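Local atomic coordinates of DNA repair protein RAD2 (Saccharomyces cerevisiae, PDB entry 4Q0W), a protein that cuts single-stranded DNA as a magnesium-dependent endonuclease, an incision step essential to excision repair of damage from UV light, bulky adducts and cross-links. Residues K270-N275 with K288-L293. Numbering follows the deposited sequence.
Sequences KDWYNN and KFEKDL
W272 meets E290 and L293 through its indole; tryptophan suits the place because its broad ring reaches from one helix to the other and touches both. Its CB points toward helix 288-299, and with CG anti to the backbone N (chi1 164°) the ring is carried across to it. CD1 of W272 approaches the E290 carboxylate loosely, 4.1 Å from OE2. NE1 lies 3.6 Å from CD of E290, yet donates no bond to it; its weak hydrogen bond goes to E286. CE2 of W272 is 4.0 Å from CB of E290, whose side chain passes the indole at a slant, the carboxylate turned 37° from the ring plane. The backbone O of E290 sits at the ring edge, near its plane, 3.2 Å from CZ2 of W272. Next along the six-membered ring, CH2 meets L293 CG obliquely at 3.9 Å, and CZ3 meets L293 CD2 at the same distance. Leucine, buried and apolar, suits this part of the ring; glutamate, partly exposed, lays CB and CG against the indole. Replacing W272 by an alanine is likely to strip L293 of its indole contact and open a gap between the helices. R294 contributes a cation-pi contact to the indole. Helices 266-278 and 288-299 thus pack with helix 253-263, whose F263 touches W272 and L293, in the all-helical part following the mixed sheet in the chain; K288 salt-bridges a phosphate of the bound DNA.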
loop_
_atom_site.group_PDB
_atom_site.type_symbol
_atom_site.label_atom_id
_atom_site.label_comp_id
_atom_site.label_asym_id
_atom_site.label_seq_id
_atom_site.Cartn_x
_atom_site.Cartn_y
_atom_site.Cartn_z
ATOM N N LYS A 270 6.608 -13.873 -22.049
ATOM C CA LYS A 270 5.521 -13.659 -23.004
ATOM C C LYS A 270 5.039 -14.978 -23.594
ATOM O O LYS A 270 3.842 -15.269 -23.583
ATOM C CB LYS A 270 5.932 -12.721 -24.140
ATOM C CG LYS A 270 4.836 -12.598 -25.216
ATOM C CD LYS A 270 5.152 -11.534 -26.263
ATOM C CE LYS A 270 6.317 -11.936 -27.171
ATOM N NZ LYS A 270 6.650 -10.818 -28.130
ATOM N N ASP A 271 5.979 -15.784 -24.084
ATOM C CA ASP A 271 5.632 -17.076 -24.679
ATOM C C ASP A 271 4.835 -17.929 -23.684
ATOM O O ASP A 271 3.793 -18.503 -24.029
ATOM C CB ASP A 271 6.891 -17.818 -25.164
ATOM C CG ASP A 271 7.513 -17.173 -26.398
ATOM O OD1 ASP A 271 6.823 -16.393 -27.091
ATOM O OD2 ASP A 271 8.705 -17.440 -26.675
ATOM N N TRP A 272 5.296 -17.976 -22.440
ATOM C CA TRP A 272 4.573 -18.713 -21.401
ATOM C C TRP A 272 3.127 -18.239 -21.236
ATOM O O TRP A 272 2.189 -19.040 -21.196
ATOM C CB TRP A 272 5.289 -18.594 -20.056
ATOM C CG TRP A 272 4.400 -18.984 -18.932
ATOM C CD1 TRP A 272 4.092 -20.262 -18.528
ATOM C CD2 TRP A 272 3.665 -18.104 -18.071
ATOM N NE1 TRP A 272 3.216 -20.221 -17.466
ATOM C CE2 TRP A 272 2.941 -18.912 -17.163
ATOM C CE3 TRP A 272 3.564 -16.717 -17.965
ATOM C CZ2 TRP A 272 2.126 -18.371 -16.167
ATOM C CZ3 TRP A 272 2.746 -16.182 -16.985
ATOM C CH2 TRP A 272 2.040 -17.007 -16.096
ATOM N N TYR A 273 2.951 -16.928 -21.132
ATOM C CA TYR A 273 1.628 -16.342 -20.943
ATOM C C TYR A 273 0.747 -16.577 -22.160
ATOM O O TYR A 273 -0.365 -17.088 -22.045
ATOM C CB TYR A 273 1.777 -14.837 -20.715
ATOM C CG TYR A 273 0.491 -14.085 -20.473
ATOM C CD1 TYR A 273 -0.358 -14.426 -19.424
ATOM C CD2 TYR A 273 0.157 -12.995 -21.252
ATOM C CE1 TYR A 273 -1.517 -13.718 -19.189
ATOM C CE2 TYR A 273 -0.994 -12.268 -21.014
ATOM C CZ TYR A 273 -1.825 -12.633 -19.985
ATOM O OH TYR A 273 -2.973 -11.908 -19.759
ATOM N N ASN A 274 1.246 -16.184 -23.328
ATOM C CA ASN A 274 0.461 -16.302 -24.549
ATOM C C ASN A 274 0.154 -17.744 -24.943
ATOM O O ASN A 274 -0.987 -18.056 -25.298
ATOM C CB ASN A 274 1.126 -15.546 -25.694
ATOM C CG ASN A 274 1.026 -14.041 -25.519
ATOM O OD1 ASN A 274 0.293 -13.562 -24.659
ATOM N ND2 ASN A 274 1.733 -13.292 -26.353
ATOM N N ASN A 275 1.155 -18.622 -24.891
ATOM C CA ASN A 275 0.910 -20.021 -25.246
ATOM C C ASN A 275 -0.165 -20.646 -24.365
ATOM O O ASN A 275 -1.010 -21.410 -24.843
ATOM C CB ASN A 275 2.182 -20.866 -25.152
ATOM C CG ASN A 275 3.218 -20.483 -26.179
ATOM O OD1 ASN A 275 2.946 -19.727 -27.110
ATOM N ND2 ASN A 275 4.420 -21.019 -26.020
ATOM N N LYS A 288 1.892 -23.456 -8.765
ATOM C CA LYS A 288 1.190 -22.439 -8.001
ATOM C C LYS A 288 1.556 -21.048 -8.496
ATOM O O LYS A 288 0.675 -20.255 -8.841
ATOM C CB LYS A 288 1.542 -22.569 -6.521
ATOM C CG LYS A 288 0.725 -21.681 -5.600
ATOM C CD LYS A 288 -0.660 -22.255 -5.371
ATOM C CE LYS A 288 -1.351 -21.560 -4.207
ATOM N NZ LYS A 288 -1.369 -20.076 -4.367
ATOM N N PHE A 289 2.859 -20.767 -8.539
ATOM C CA PHE A 289 3.361 -19.460 -8.960
ATOM C C PHE A 289 2.806 -19.046 -10.317
ATOM O O PHE A 289 2.328 -17.923 -10.486
ATOM C CB PHE A 289 4.889 -19.442 -9.007
ATOM C CG PHE A 289 5.449 -18.213 -9.665
ATOM C CD1 PHE A 289 5.452 -16.996 -8.997
ATOM C CD2 PHE A 289 5.944 -18.266 -10.961
ATOM C CE1 PHE A 289 5.946 -15.854 -9.601
ATOM C CE2 PHE A 289 6.444 -17.134 -11.575
ATOM C CZ PHE A 289 6.444 -15.921 -10.895
ATOM N N GLU A 290 2.855 -19.968 -11.272
ATOM C CA GLU A 290 2.396 -19.710 -12.629
ATOM C C GLU A 290 0.877 -19.554 -12.747
ATOM O O GLU A 290 0.394 -18.700 -13.503
ATOM C CB GLU A 290 2.924 -20.795 -13.578
ATOM C CG GLU A 290 4.454 -20.760 -13.724
ATOM C CD GLU A 290 4.997 -21.776 -14.722
ATOM O OE1 GLU A 290 4.299 -22.778 -14.998
ATOM O OE2 GLU A 290 6.127 -21.566 -15.227
ATOM N N LYS A 291 0.128 -20.377 -12.015
ATOM C CA LYS A 291 -1.330 -20.277 -12.008
ATOM C C LYS A 291 -1.785 -18.977 -11.338
ATOM O O LYS A 291 -2.724 -18.321 -11.803
ATOM C CB LYS A 291 -1.962 -21.489 -11.316
ATOM N N ASP A 292 -1.110 -18.601 -10.255
ATOM C CA ASP A 292 -1.413 -17.348 -9.570
ATOM C C ASP A 292 -1.012 -16.137 -10.419
ATOM O O ASP A 292 -1.773 -15.170 -10.542
ATOM C CB ASP A 292 -0.702 -17.282 -8.215
ATOM C CG ASP A 292 -1.254 -18.279 -7.204
ATOM O OD1 ASP A 292 -2.372 -18.801 -7.415
ATOM O OD2 ASP A 292 -0.562 -18.528 -6.189
ATOM N N LEU A 293 0.190 -16.179 -10.987
ATOM C CA LEU A 293 0.658 -15.087 -11.834
ATOM C C LEU A 293 -0.271 -14.895 -13.038
ATOM O O LEU A 293 -0.640 -13.766 -13.373
ATOM C CB LEU A 293 2.092 -15.338 -12.293
ATOM C CG LEU A 293 2.677 -14.343 -13.299
ATOM C CD1 LEU A 293 2.574 -12.917 -12.788
ATOM C CD2 LEU A 293 4.120 -14.706 -13.606
#